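Malonate decarboxylase subunit alpha (PDB 6MPR) probably acts as the transferase subunit of malonate decarboxylase, exchanging the acetyl group on the acyl carrier protein for malonyl before decarboxylation. Local coordinates at residues Asn68-Asp73 and Phe229-Phe235; His91-Val97 and Lys113-Ala119; Asn301-Ile307 and Thr323-Met327; Asp60-Glu65 and Pro156-Ala162. All coordinates share one frame; numbering follows the deposited sequence.

Interaction 1 (Asn68-Asp73 and Phe229-Phe235); sequences NQKQAD and FYIEPLF
Tyr230 is held through both its backbone N and its backbone O by the loop 68-73. Its N donates to Asp73 OD1 (2.8 Å), meeting that oxygen from above the carboxylate plane. Its O takes the N-H of Gln71 (2.9 Å). The tight part lies beside this grip. Lys70 CG sits over one face of the Phe229 ring, 4.0 Å from its centroid, in a CH-pi contact. The Lys70 chain then bends at chi3 (75°), and NZ bonds to Ser177 O, Ala162 O and Ser181 OG. Toward Phe235 the contact is looser and partly water-filled. One water accepts hydrogen bonds from Leu234 N and from Gln69 NE2, which also bonds to Thr323 O. Another links Gln69 O (2.6 Å) to Glu232 N. Gln69 CD lies 3.5 Å from Phe235 CE1. The contact joins two loops that follow parallel strands 61-64 and 221-224. Phe229 packs on strands 158-163 and 194-199, while Asp73 starts helix 73-79 and pairs with Arg77.

Interaction 2 (His91-Val97 and Lys113-Ala119); sequences HMIMPSV and KLDFSFA
His91 and Lys113 face each other in a parallel strand pair inside the larger parallel sheet of an alpha/beta fold. Helix 100-107 lies between the two strands in sequence, as in a beta-alpha-beta unit. Segments 91-94 and 113-116 run 14° apart. Backbone bonds come first. Met92 N donates to Lys113 O, Asp115 N to Met92 O, and Met94 N to Asp115 O, the last at 2.9 Å. Both chains turn a corner, at Pro95 and Ser117. There the ladder becomes irregular: Ser117 N makes only weak bonds to Met94 O and Pro95 O. Beyond the corner the chains pair again as a separate two-stranded sheet, with Phe118 N to Pro95 O (2.8 Å) and Val97 N to Phe118 O.

Apolar contacts gather on the face of Met92, Leu114, Met94 and Phe116. Leu114 CD1 lies 4.0 Å from Met92 CB, and Phe106 of helix 100-107 packs on both side chains. Val97 CG2 reaches Phe116 CB at 3.7 Å.

Lys113 CB makes a CH-pi contact over one face of the His91 ring. Past the corner, Ser96 OG lies at the edge of the Phe118 ring.

Asp115 makes polar contacts. OD1 bonds to Ala139 N of the next strand. With CG anti to the backbone N (chi1 178°), the His91 ring extends to Asp115, where NE2 donates to the anti lone pair of OD2 at 2.6 Å, within the imidazole plane.

Interaction 3 (Asn301-Ile307 and Thr323-Met327); sequences NPHPTLI and TELGM
Met327 meets the loop 301-307 along the whole length of its side chain. CB lies 4.2 Å from Pro302 CB. CG touches Pro302 O and packs at 3.9 Å on Pro304 CG, the two side chains crossing at a slant. SD comes next, 3.7 Å from Ile307 CD1, where the two side chains meet tip to tip. The methyl CE ends 3.4 Å from Pro302 O and also near Pro302 CB. Bends at chi2 (-73°) and chi3 (-74°) fold the thioether back over the two prolines.

Both segments lie in loops that follow the neighbouring parallel strands 297-299 and 317-319 of the mixed sheet. Pro302 centres an inverse gamma turn, closed by His303 N to Asn301 O. Glu324 to Met327 form a type II turn, with Gly326 at its third position. The turn leads into helix 328-332.

Glu324 packs its CB 3.5 Å from Pro302 O. Its bent chain lets OE1 accept from Leu325 N (2.8 Å), while OE2 takes bonds from Thr236 OG1 and Phe235 N. Pro302 CD rests 3.6 Å from Thr323 C. In the conformer described, Asn301 OD1 accepts from Gly322 N, and ND2 donates to Gln69 OE1.

Interaction 4 (Asp60-Glu65 and Pro156-Ala162); sequences DKVVLE and PNVVLSA
Two neighbouring strands in the interior of the eight-stranded parallel sheet make this contact. Val62, Val63 and Leu64 pair in order with Val158, Val159 and Leu160. Val63 N donates to Val158 O, and Val63 O accepts from Leu160 N (2.8 Å). On one face, Val62 CG1 touches Leu160 CD1 at 3.8 Å, and Leu64 CD1 meets Leu160 CB at the same distance. On the other, Val63 CG2 packs 3.7 Å from Pro156 CB. At the start of the pair, Asn157 OD1 accepts from Lys61 N in its carbonyl plane (2.8 Å). Lys61 O in turn takes both Asn157 N and Val158 N. At the far end Glu65 is extended (chi2 -179°). In the conformer described, OE2 accepts from Ser161 OG (2.8 Å). OE2 also accepts from Ser181 OG, and OE1 from Ala162 N (3.1 Å). Ser161 and Ala162 meet the oxygens from above the carboxylate plane. The three donors satisfy this buried carboxylate and would probably help stabilise its negative charge.

Overall arrangement
From the N terminus, strand 61-64 comes first, and its loop 68-73 follows at once. Strands 90-94 and 111-116 then form interaction 2, closing a short loop around helix 100-107. Strand 158-163 returns to 61-64 in interaction 4, so interaction 2 is nested within that loop. Their centres are about 11 Å apart, and His91 links the two pairs through backbone bonds to Asp60 and Val62. Segment 229-235 closes interaction 1, which crosses interaction 4 and also encloses interaction 2. Interaction 3 follows in series as a second short loop, with its centre about 26 Å from that of interaction 2. Interactions 1 and 3 touch, joining loops of the parallel sheet to those of the mixed sheet.

Interaction 1 (Asn68-Asp73 and Phe229-Phe235)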
loop_
_atom_site.group_PDB
_atom_site.type_symbol
_atom_site.label_atom_id
_atom_site.label_comp_id
_atom_site.label_asym_id
_atom_site.label_seq_id
_atom_site.Cartn_x
_atom_site.Cartn_y
_atom_site.Cartn_z
ATOM N N ASN A 68 16.118 -4.925 2.481
ATOM C CA ASN A 68 16.263 -5.529 3.798
ATOM C C ASN A 68 17.265 -6.678 3.773
ATOM O O ASN A 68 18.042 -6.845 4.724
ATOM C CB ASN A 68 14.929 -6.015 4.346
ATOM C CG ASN A 68 15.064 -6.567 5.767
ATOM O OD1 ASN A 68 15.093 -5.808 6.742
ATOM N ND2 ASN A 68 15.188 -7.883 5.883
ATOM N N GLN A 69 17.290 -7.465 2.693
ATOM C CA GLN A 69 18.201 -8.600 2.581
ATOM C C GLN A 69 19.247 -8.369 1.494
ATOM O O GLN A 69 20.429 -8.200 1.802
ATOM C CB GLN A 69 17.395 -9.879 2.322
ATOM C CG GLN A 69 16.347 -10.169 3.394
ATOM C CD GLN A 69 15.218 -11.039 2.867
ATOM O OE1 GLN A 69 14.160 -10.531 2.488
ATOM N NE2 GLN A 69 15.431 -12.343 2.845
ATOM N N LYS A 70 18.847 -8.347 0.222
ATOM C CA LYS A 70 19.793 -8.172 -0.883
ATOM C C LYS A 70 20.472 -6.810 -0.819
ATOM O O LYS A 70 19.800 -5.787 -0.680
ATOM C CB LYS A 70 19.047 -8.317 -2.215
ATOM C CG LYS A 70 19.825 -7.860 -3.435
ATOM C CD LYS A 70 19.028 -8.156 -4.703
ATOM C CE LYS A 70 17.881 -7.183 -4.891
ATOM N NZ LYS A 70 17.032 -7.513 -6.092
ATOM N N GLN A 71 21.805 -6.796 -0.942
ATOM C CA GLN A 71 22.596 -5.567 -0.951
ATOM C C GLN A 71 23.349 -5.456 -2.267
ATOM O O GLN A 71 24.071 -6.384 -2.661
ATOM C CB GLN A 71 23.627 -5.496 0.195
ATOM C CG GLN A 71 23.081 -5.800 1.596
ATOM C CD GLN A 71 22.016 -4.805 2.006
ATOM O OE1 GLN A 71 22.176 -3.588 1.808
ATOM N NE2 GLN A 71 20.916 -5.309 2.559
ATOM N N ALA A 72 23.206 -4.311 -2.927
ATOM C CA ALA A 72 24.034 -4.005 -4.090
ATOM C C ALA A 72 25.407 -3.554 -3.583
ATOM O O ALA A 72 25.806 -2.389 -3.680
ATOM C CB ALA A 72 23.366 -2.943 -4.946
ATOM N N ASP A 73 26.133 -4.501 -2.999
ATOM C CA ASP A 73 27.312 -4.100 -2.226
ATOM C C ASP A 73 28.500 -3.725 -3.103
ATOM O O ASP A 73 29.360 -2.952 -2.666
ATOM C CB ASP A 73 27.707 -5.198 -1.236
ATOM C CG ASP A 73 28.224 -6.453 -1.908
ATOM O OD1 ASP A 73 27.442 -7.146 -2.612
ATOM O OD2 ASP A 73 29.429 -6.745 -1.743
ATOM N N PHE A 229 26.191 -10.555 -5.206
ATOM C CA PHE A 229 25.621 -9.586 -4.275
ATOM C C PHE A 229 25.490 -10.173 -2.873
ATOM O O PHE A 229 25.209 -11.364 -2.688
ATOM C CB PHE A 229 24.263 -9.028 -4.776
ATOM C CG PHE A 229 23.112 -10.029 -4.827
ATOM C CD1 PHE A 229 22.442 -10.436 -3.671
ATOM C CD2 PHE A 229 22.638 -10.481 -6.050
ATOM C CE1 PHE A 229 21.368 -11.320 -3.735
ATOM C CE2 PHE A 229 21.575 -11.366 -6.133
ATOM C CZ PHE A 229 20.927 -11.792 -4.963
ATOM N N TYR A 230 25.770 -9.323 -1.887
ATOM C CA TYR A 230 25.763 -9.718 -0.488
ATOM C C TYR A 230 24.348 -9.937 0.017
ATOM O O TYR A 230 23.444 -9.141 -0.262
ATOM C CB TYR A 230 26.430 -8.631 0.346
ATOM C CG TYR A 230 26.492 -8.920 1.825
ATOM C CD1 TYR A 230 27.506 -9.703 2.342
ATOM C CD2 TYR A 230 25.530 -8.418 2.702
ATOM C CE1 TYR A 230 27.580 -9.981 3.694
ATOM C CE2 TYR A 230 25.600 -8.692 4.069
ATOM C CZ TYR A 230 26.632 -9.474 4.552
ATOM O OH TYR A 230 26.733 -9.765 5.894
ATOM N N ILE A 231 24.161 -11.004 0.791
ATOM C CA ILE A 231 22.891 -11.250 1.469
ATOM C C ILE A 231 23.139 -12.241 2.602
ATOM O O ILE A 231 23.856 -13.228 2.427
ATOM C CB ILE A 231 21.817 -11.756 0.479
ATOM C CG1 ILE A 231 20.514 -12.051 1.217
ATOM C CG2 ILE A 231 22.293 -12.973 -0.311
ATOM C CD1 ILE A 231 19.341 -12.288 0.272
ATOM N N GLU A 232 22.538 -11.951 3.797
ATOM C CA GLU A 232 22.595 -12.740 5.033
ATOM C C GLU A 232 21.305 -13.508 5.262
ATOM O O GLU A 232 20.238 -13.083 4.826
ATOM C CB GLU A 232 22.788 -11.842 6.260
ATOM C CG GLU A 232 23.947 -10.936 6.272
ATOM C CD GLU A 232 24.051 -10.265 7.629
ATOM O OE1 GLU A 232 24.421 -10.957 8.601
ATOM O OE2 GLU A 232 23.720 -9.069 7.728
ATOM N N PRO A 233 21.351 -14.621 6.020
ATOM C CA PRO A 233 20.109 -15.285 6.429
ATOM C C PRO A 233 19.464 -14.567 7.597
ATOM O O PRO A 233 19.766 -14.862 8.759
ATOM C CB PRO A 233 20.573 -16.698 6.826
ATOM C CG PRO A 233 21.983 -16.506 7.275
ATOM C CD PRO A 233 22.546 -15.387 6.421
ATOM N N LEU A 234 18.562 -13.640 7.311
ATOM C CA LEU A 234 17.941 -12.829 8.346
ATOM C C LEU A 234 16.587 -13.361 8.800
ATOM O O LEU A 234 16.007 -12.800 9.740
ATOM C CB LEU A 234 17.782 -11.391 7.844
ATOM C CG LEU A 234 19.088 -10.697 7.438
ATOM C CD1 LEU A 234 18.785 -9.339 6.820
ATOM C CD2 LEU A 234 20.032 -10.555 8.636
ATOM N N PHE A 235 16.070 -14.428 8.176
ATOM C CA PHE A 235 14.724 -14.916 8.465
ATOM C C PHE A 235 14.748 -16.365 8.925
ATOM O O PHE A 235 13.774 -17.108 8.762
ATOM C CB PHE A 235 13.811 -14.696 7.255
ATOM C CG PHE A 235 13.505 -13.242 7.044
ATOM C CD1 PHE A 235 14.373 -12.438 6.328
ATOM C CD2 PHE A 235 12.415 -12.657 7.668
ATOM C CE1 PHE A 235 14.114 -11.092 6.180
ATOM C CE2 PHE A 235 12.162 -11.306 7.535
ATOM C CZ PHE A 235 13.017 -10.524 6.787
HETATM O O HOH W 1 21.457 -9.206 4.003
HETATM O O HOH W 2 17.648 -13.334 4.448
#

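Interaction 2 (His91-Val97 and Lys113-Ala119)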
loop_
_atom_site.group_PDB
_atom_site.type_symbol
_atom_site.label_atom_id
_atom_site.label_comp_id
_atom_site.label_asym_id
_atom_site.label_seq_id
_atom_site.Cartn_x
_atom_site.Cartn_y
_atom_site.Cartn_z
ATOM N N HIS A 91 21.877 12.833 -1.532
ATOM C CA HIS A 91 20.724 12.597 -0.669
ATOM C C HIS A 91 20.408 11.119 -0.840
ATOM O O HIS A 91 19.868 10.703 -1.869
ATOM C CB HIS A 91 19.565 13.510 -1.064
ATOM C CG HIS A 91 18.313 13.319 -0.264
ATOM N ND1 HIS A 91 17.284 14.232 -0.291
ATOM C CD2 HIS A 91 17.909 12.324 0.565
ATOM C CE1 HIS A 91 16.306 13.820 0.498
ATOM N NE2 HIS A 91 16.656 12.658 1.023
ATOM N N MET A 92 20.797 10.317 0.149
ATOM C CA MET A 92 20.611 8.877 0.032
ATOM C C MET A 92 19.206 8.501 0.455
ATOM O O MET A 92 18.675 9.017 1.449
ATOM C CB MET A 92 21.629 8.117 0.885
ATOM C CG MET A 92 23.076 8.481 0.566
ATOM S SD MET A 92 23.512 8.317 -1.188
ATOM C CE MET A 92 23.208 6.556 -1.427
ATOM N N ILE A 93 18.612 7.588 -0.308
ATOM C CA ILE A 93 17.287 7.048 -0.040
ATOM C C ILE A 93 17.459 5.543 0.055
ATOM O O ILE A 93 17.735 4.880 -0.953
ATOM C CB ILE A 93 16.269 7.433 -1.122
ATOM C CG1 ILE A 93 16.152 8.953 -1.201
ATOM C CG2 ILE A 93 14.894 6.837 -0.800
ATOM C CD1 ILE A 93 15.474 9.470 -2.458
ATOM N N MET A 94 17.318 5.002 1.273
ATOM C CA MET A 94 17.666 3.602 1.463
ATOM C C MET A 94 16.615 2.892 2.298
ATOM O O MET A 94 16.382 3.280 3.446
ATOM C CB MET A 94 19.031 3.485 2.130
ATOM C CG MET A 94 20.158 4.174 1.336
ATOM S SD MET A 94 21.768 3.921 2.086
ATOM C CE MET A 94 21.973 2.186 1.720
ATOM N N PRO A 95 15.969 1.848 1.772
ATOM C CA PRO A 95 15.027 1.093 2.608
ATOM C C PRO A 95 15.688 0.545 3.860
ATOM O O PRO A 95 15.104 0.593 4.942
ATOM C CB PRO A 95 14.543 -0.023 1.668
ATOM C CG PRO A 95 14.691 0.590 0.283
ATOM C CD PRO A 95 15.956 1.407 0.364
ATOM N N SER A 96 16.918 0.050 3.734
ATOM C CA SER A 96 17.630 -0.554 4.855
ATOM C C SER A 96 19.080 -0.088 4.825
ATOM O O SER A 96 19.730 -0.168 3.778
ATOM C CB SER A 96 17.548 -2.087 4.783
ATOM O OG SER A 96 17.909 -2.672 6.024
ATOM N N VAL A 97 19.576 0.409 5.965
ATOM C CA VAL A 97 20.950 0.896 6.107
ATOM C C VAL A 97 21.671 -0.077 7.027
ATOM O O VAL A 97 21.504 -0.017 8.249
ATOM C CB VAL A 97 21.014 2.318 6.676
ATOM C CG1 VAL A 97 22.430 2.875 6.536
ATOM C CG2 VAL A 97 20.013 3.225 6.004
ATOM N N LYS A 113 22.406 13.901 3.279
ATOM C CA LYS A 113 21.041 13.661 3.724
ATOM C C LYS A 113 20.690 12.185 3.622
ATOM O O LYS A 113 21.170 11.469 2.740
ATOM C CB LYS A 113 20.037 14.477 2.901
ATOM C CG LYS A 113 20.196 15.967 2.989
ATOM C CD LYS A 113 19.073 16.625 2.199
ATOM C CE LYS A 113 19.276 18.112 2.032
ATOM N NZ LYS A 113 18.150 18.673 1.232
ATOM N N LEU A 114 19.832 11.731 4.525
ATOM C CA LEU A 114 19.411 10.336 4.533
ATOM C C LEU A 114 17.924 10.238 4.825
ATOM O O LEU A 114 17.448 10.799 5.815
ATOM C CB LEU A 114 20.195 9.529 5.573
ATOM C CG LEU A 114 19.738 8.073 5.736
ATOM C CD1 LEU A 114 20.037 7.258 4.448
ATOM C CD2 LEU A 114 20.399 7.450 6.958
ATOM N N ASP A 115 17.197 9.539 3.952
ATOM C CA ASP A 115 15.839 9.074 4.220
ATOM C C ASP A 115 15.869 7.557 4.168
ATOM O O ASP A 115 16.373 6.988 3.193
ATOM C CB ASP A 115 14.832 9.621 3.206
ATOM C CG ASP A 115 14.397 11.040 3.529
ATOM O OD1 ASP A 115 13.611 11.231 4.487
ATOM O OD2 ASP A 115 14.866 11.973 2.852
ATOM N N PHE A 116 15.357 6.903 5.212
ATOM C CA PHE A 116 15.492 5.450 5.308
ATOM C C PHE A 116 14.312 4.854 6.060
ATOM O O PHE A 116 13.458 5.569 6.593
ATOM C CB PHE A 116 16.819 5.033 5.974
ATOM C CG PHE A 116 16.872 5.259 7.476
ATOM C CD1 PHE A 116 17.007 6.535 7.999
ATOM C CD2 PHE A 116 16.833 4.182 8.353
ATOM C CE1 PHE A 116 17.083 6.740 9.384
ATOM C CE2 PHE A 116 16.898 4.369 9.725
ATOM C CZ PHE A 116 17.007 5.653 10.245
ATOM N N SER A 117 14.264 3.516 6.069
ATOM C CA SER A 117 13.250 2.778 6.821
ATOM C C SER A 117 13.823 1.891 7.917
ATOM O O SER A 117 13.329 1.926 9.054
ATOM C CB SER A 117 12.390 1.940 5.871
ATOM O OG SER A 117 11.422 1.206 6.609
ATOM N N PHE A 118 14.846 1.088 7.640
ATOM C CA PHE A 118 15.362 0.192 8.669
ATOM C C PHE A 118 16.832 0.460 8.962
ATOM O O PHE A 118 17.607 0.772 8.059
ATOM C CB PHE A 118 15.179 -1.282 8.284
ATOM C CG PHE A 118 15.661 -2.234 9.345
ATOM C CD1 PHE A 118 14.902 -2.469 10.484
ATOM C CD2 PHE A 118 16.889 -2.861 9.220
ATOM C CE1 PHE A 118 15.355 -3.325 11.467
ATOM C CE2 PHE A 118 17.348 -3.736 10.205
ATOM C CZ PHE A 118 16.583 -3.962 11.325
ATOM N N ALA A 119 17.190 0.362 10.243
ATOM C CA ALA A 119 18.576 0.275 10.680
ATOM C C ALA A 119 18.623 -0.574 11.940
ATOM O O ALA A 119 17.632 -0.698 12.672
ATOM C CB ALA A 119 19.193 1.653 10.938
#

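Interaction 3 (Asn301-Ile307 and Thr323-Met327)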
loop_
_atom_site.group_PDB
_atom_site.type_symbol
_atom_site.label_atom_id
_atom_site.label_comp_id
_atom_site.label_asym_id
_atom_site.label_seq_id
_atom_site.Cartn_x
_atom_site.Cartn_y
_atom_site.Cartn_z
ATOM N N ASN A 301 8.370 -14.264 4.766
ATOM C CA ASN A 301 9.463 -14.874 4.030
ATOM C C ASN A 301 9.442 -16.385 4.255
ATOM O O ASN A 301 8.679 -16.894 5.084
ATOM C CB ASN A 301 10.792 -14.238 4.427
ATOM C CG ASN A 301 11.065 -12.964 3.651
ATOM O OD1 ASN A 301 10.186 -12.456 2.955
ATOM N ND2 ASN A 301 12.279 -12.440 3.766
ATOM N N PRO A 302 10.226 -17.156 3.470
ATOM C CA PRO A 302 10.189 -18.621 3.683
ATOM C C PRO A 302 10.970 -19.058 4.923
ATOM O O PRO A 302 12.110 -19.544 4.865
ATOM C CB PRO A 302 10.814 -19.170 2.395
ATOM C CG PRO A 302 10.918 -18.011 1.448
ATOM C CD PRO A 302 11.082 -16.823 2.320
ATOM N N HIS A 303 10.353 -18.861 6.087
ATOM C CA HIS A 303 10.993 -19.235 7.343
ATOM C C HIS A 303 11.266 -20.733 7.326
ATOM O O HIS A 303 10.332 -21.517 7.092
ATOM C CB HIS A 303 10.081 -18.927 8.534
ATOM C CG HIS A 303 9.878 -17.467 8.812
ATOM N ND1 HIS A 303 9.223 -17.018 9.943
ATOM C CD2 HIS A 303 10.231 -16.362 8.113
ATOM C CE1 HIS A 303 9.185 -15.695 9.926
ATOM N NE2 HIS A 303 9.792 -15.273 8.831
ATOM N N PRO A 304 12.510 -21.178 7.553
ATOM C CA PRO A 304 12.718 -22.620 7.726
ATOM C C PRO A 304 11.890 -23.174 8.862
ATOM O O PRO A 304 11.481 -24.343 8.812
ATOM C CB PRO A 304 14.229 -22.734 8.005
ATOM C CG PRO A 304 14.803 -21.509 7.337
ATOM C CD PRO A 304 13.778 -20.440 7.668
ATOM N N THR A 305 11.593 -22.359 9.880
ATOM C CA THR A 305 10.791 -22.871 10.985
ATOM C C THR A 305 9.330 -23.080 10.607
ATOM O O THR A 305 8.592 -23.679 11.398
ATOM C CB THR A 305 10.873 -21.946 12.200
ATOM O OG1 THR A 305 10.480 -20.613 11.842
ATOM C CG2 THR A 305 12.279 -21.939 12.765
ATOM N N LEU A 306 8.895 -22.615 9.426
ATOM C CA LEU A 306 7.559 -22.928 8.930
ATOM C C LEU A 306 7.489 -24.265 8.197
ATOM O O LEU A 306 6.388 -24.712 7.863
ATOM C CB LEU A 306 7.056 -21.802 7.997
ATOM C CG LEU A 306 5.547 -21.699 7.758
ATOM C CD1 LEU A 306 4.843 -21.315 9.058
ATOM C CD2 LEU A 306 5.257 -20.668 6.658
ATOM N N ILE A 307 8.621 -24.926 7.949
ATOM C CA ILE A 307 8.600 -26.170 7.171
ATOM C C ILE A 307 7.651 -27.218 7.759
ATOM O O ILE A 307 6.850 -27.783 7.001
ATOM C CB ILE A 307 10.026 -26.694 6.966
ATOM C CG1 ILE A 307 10.797 -25.745 6.026
ATOM C CG2 ILE A 307 10.011 -28.114 6.399
ATOM C CD1 ILE A 307 12.252 -26.119 5.832
ATOM N N THR A 323 13.542 -13.718 -0.248
ATOM C CA THR A 323 13.898 -15.128 -0.155
ATOM C C THR A 323 14.291 -15.480 1.279
ATOM O O THR A 323 14.200 -14.665 2.202
ATOM C CB THR A 323 15.056 -15.446 -1.107
ATOM O OG1 THR A 323 15.144 -16.856 -1.285
ATOM C CG2 THR A 323 16.398 -14.944 -0.529
ATOM N N GLU A 324 14.721 -16.722 1.485
ATOM C CA GLU A 324 15.607 -17.019 2.608
ATOM C C GLU A 324 16.685 -17.967 2.115
ATOM O O GLU A 324 16.400 -18.892 1.349
ATOM C CB GLU A 324 14.892 -17.620 3.833
ATOM C CG GLU A 324 15.848 -18.024 4.971
ATOM C CD GLU A 324 16.714 -16.855 5.506
ATOM O OE1 GLU A 324 17.323 -16.092 4.728
ATOM O OE2 GLU A 324 16.803 -16.707 6.729
ATOM N N LEU A 325 17.928 -17.701 2.517
ATOM C CA LEU A 325 19.049 -18.497 2.036
ATOM C C LEU A 325 18.892 -19.957 2.446
ATOM O O LEU A 325 18.523 -20.272 3.583
ATOM C CB LEU A 325 20.368 -17.946 2.577
ATOM C CG LEU A 325 20.747 -16.525 2.169
ATOM C CD1 LEU A 325 22.156 -16.273 2.652
ATOM C CD2 LEU A 325 20.633 -16.338 0.652
ATOM N N GLY A 326 19.186 -20.853 1.505
ATOM C CA GLY A 326 19.011 -22.273 1.728
ATOM C C GLY A 326 17.613 -22.804 1.496
ATOM O O GLY A 326 17.431 -24.025 1.497
ATOM N N MET A 327 16.611 -21.933 1.309
ATOM C CA MET A 327 15.233 -22.366 1.134
ATOM C C MET A 327 14.795 -22.373 -0.324
ATOM O O MET A 327 13.658 -22.757 -0.612
ATOM C CB MET A 327 14.287 -21.462 1.944
ATOM C CG MET A 327 14.378 -21.704 3.448
ATOM S SD MET A 327 13.604 -23.249 3.946
ATOM C CE MET A 327 11.891 -22.745 3.774
#

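Interaction 4 (Asp60-Glu65 and Pro156-Ala162)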
loop_
_atom_site.group_PDB
_atom_site.type_symbol
_atom_site.label_atom_id
_atom_site.label_comp_id
_atom_site.label_asym_id
_atom_site.label_seq_id
_atom_site.Cartn_x
_atom_site.Cartn_y
_atom_site.Cartn_z
ATOM N N ASP A 60 22.172 14.882 -5.953
ATOM C CA ASP A 60 21.229 13.885 -6.456
ATOM C C ASP A 60 20.576 13.120 -5.316
ATOM O O ASP A 60 21.233 12.774 -4.330
ATOM C CB ASP A 60 21.946 12.876 -7.353
ATOM C CG ASP A 60 21.937 13.266 -8.808
ATOM O OD1 ASP A 60 21.275 14.261 -9.163
ATOM O OD2 ASP A 60 22.581 12.549 -9.599
ATOM N N LYS A 61 19.280 12.828 -5.469
ATOM C CA LYS A 61 18.635 11.772 -4.691
ATOM C C LYS A 61 19.033 10.418 -5.271
ATOM O O LYS A 61 18.715 10.116 -6.423
ATOM C CB LYS A 61 17.116 11.941 -4.710
ATOM C CG LYS A 61 16.635 13.227 -4.056
ATOM C CD LYS A 61 15.114 13.338 -4.127
ATOM C CE LYS A 61 14.615 14.678 -3.602
ATOM N NZ LYS A 61 15.216 15.827 -4.332
ATOM N N VAL A 62 19.708 9.597 -4.474
ATOM C CA VAL A 62 20.275 8.332 -4.935
ATOM C C VAL A 62 19.649 7.247 -4.091
ATOM O O VAL A 62 19.897 7.185 -2.885
ATOM C CB VAL A 62 21.806 8.307 -4.796
ATOM C CG1 VAL A 62 22.365 6.951 -5.240
ATOM C CG2 VAL A 62 22.416 9.464 -5.611
ATOM N N VAL A 63 18.831 6.405 -4.715
ATOM C CA VAL A 63 18.352 5.186 -4.073
ATOM C C VAL A 63 19.456 4.144 -4.167
ATOM O O VAL A 63 19.972 3.880 -5.257
ATOM C CB VAL A 63 17.071 4.688 -4.756
ATOM C CG1 VAL A 63 16.690 3.289 -4.252
ATOM C CG2 VAL A 63 15.916 5.682 -4.522
ATOM N N LEU A 64 19.800 3.530 -3.037
ATOM C CA LEU A 64 20.862 2.532 -2.976
ATOM C C LEU A 64 20.308 1.327 -2.239
ATOM O O LEU A 64 19.805 1.470 -1.117
ATOM C CB LEU A 64 22.106 3.073 -2.254
ATOM C CG LEU A 64 23.229 2.069 -1.943
ATOM C CD1 LEU A 64 23.741 1.461 -3.229
ATOM C CD2 LEU A 64 24.371 2.761 -1.200
ATOM N N GLU A 65 20.354 0.160 -2.875
ATOM C CA GLU A 65 19.923 -1.078 -2.231
ATOM C C GLU A 65 21.061 -1.651 -1.391
ATOM O O GLU A 65 22.155 -1.880 -1.912
ATOM C CB GLU A 65 19.498 -2.098 -3.292
ATOM C CG GLU A 65 18.230 -1.732 -4.069
ATOM C CD GLU A 65 17.860 -2.799 -5.087
ATOM O OE1 GLU A 65 18.566 -3.822 -5.173
ATOM O OE2 GLU A 65 16.882 -2.602 -5.825
ATOM N N PRO A 156 13.478 9.911 -7.394
ATOM C CA PRO A 156 14.915 9.616 -7.372
ATOM C C PRO A 156 15.590 10.006 -8.676
ATOM O O PRO A 156 15.038 9.834 -9.768
ATOM C CB PRO A 156 14.962 8.099 -7.145
ATOM C CG PRO A 156 13.694 7.604 -7.784
ATOM C CD PRO A 156 12.659 8.693 -7.529
ATOM N N ASN A 157 16.796 10.554 -8.547
ATOM C CA ASN A 157 17.629 10.876 -9.707
ATOM C C ASN A 157 18.459 9.697 -10.180
ATOM O O ASN A 157 18.775 9.607 -11.380
ATOM C CB ASN A 157 18.581 12.026 -9.378
ATOM C CG ASN A 157 17.854 13.273 -8.965
ATOM O OD1 ASN A 157 17.947 13.711 -7.820
ATOM N ND2 ASN A 157 17.135 13.875 -9.909
ATOM N N VAL A 158 18.838 8.811 -9.258
ATOM C CA VAL A 158 19.695 7.663 -9.528
ATOM C C VAL A 158 19.177 6.504 -8.687
ATOM O O VAL A 158 18.807 6.687 -7.522
ATOM C CB VAL A 158 21.173 7.948 -9.177
ATOM C CG1 VAL A 158 22.048 6.707 -9.432
ATOM C CG2 VAL A 158 21.688 9.173 -9.946
ATOM N N VAL A 159 19.139 5.318 -9.274
ATOM C CA VAL A 159 18.839 4.099 -8.530
ATOM C C VAL A 159 19.964 3.099 -8.758
ATOM O O VAL A 159 20.310 2.799 -9.909
ATOM C CB VAL A 159 17.479 3.504 -8.934
ATOM C CG1 VAL A 159 17.215 2.227 -8.156
ATOM C CG2 VAL A 159 16.350 4.514 -8.677
ATOM N N LEU A 160 20.523 2.584 -7.658
ATOM C CA LEU A 160 21.624 1.613 -7.651
ATOM C C LEU A 160 21.074 0.315 -7.070
ATOM O O LEU A 160 20.793 0.232 -5.866
ATOM C CB LEU A 160 22.802 2.130 -6.825
ATOM C CG LEU A 160 23.357 3.504 -7.199
ATOM C CD1 LEU A 160 24.476 3.894 -6.205
ATOM C CD2 LEU A 160 23.868 3.478 -8.638
ATOM N N SER A 161 20.902 -0.695 -7.924
ATOM C CA SER A 161 20.185 -1.911 -7.562
ATOM C C SER A 161 21.011 -3.132 -7.930
ATOM O O SER A 161 22.063 -3.034 -8.561
ATOM C CB SER A 161 18.814 -1.988 -8.259
ATOM O OG SER A 161 17.944 -0.979 -7.800
ATOM N N ALA A 162 20.528 -4.307 -7.519
ATOM C CA ALA A 162 21.228 -5.563 -7.769
ATOM C C ALA A 162 20.289 -6.646 -8.282
ATOM O O ALA A 162 19.115 -6.705 -7.901
ATOM C CB ALA A 162 21.905 -6.079 -6.492
HETATM O O HOH W 3 18.019 16.102 -6.151
#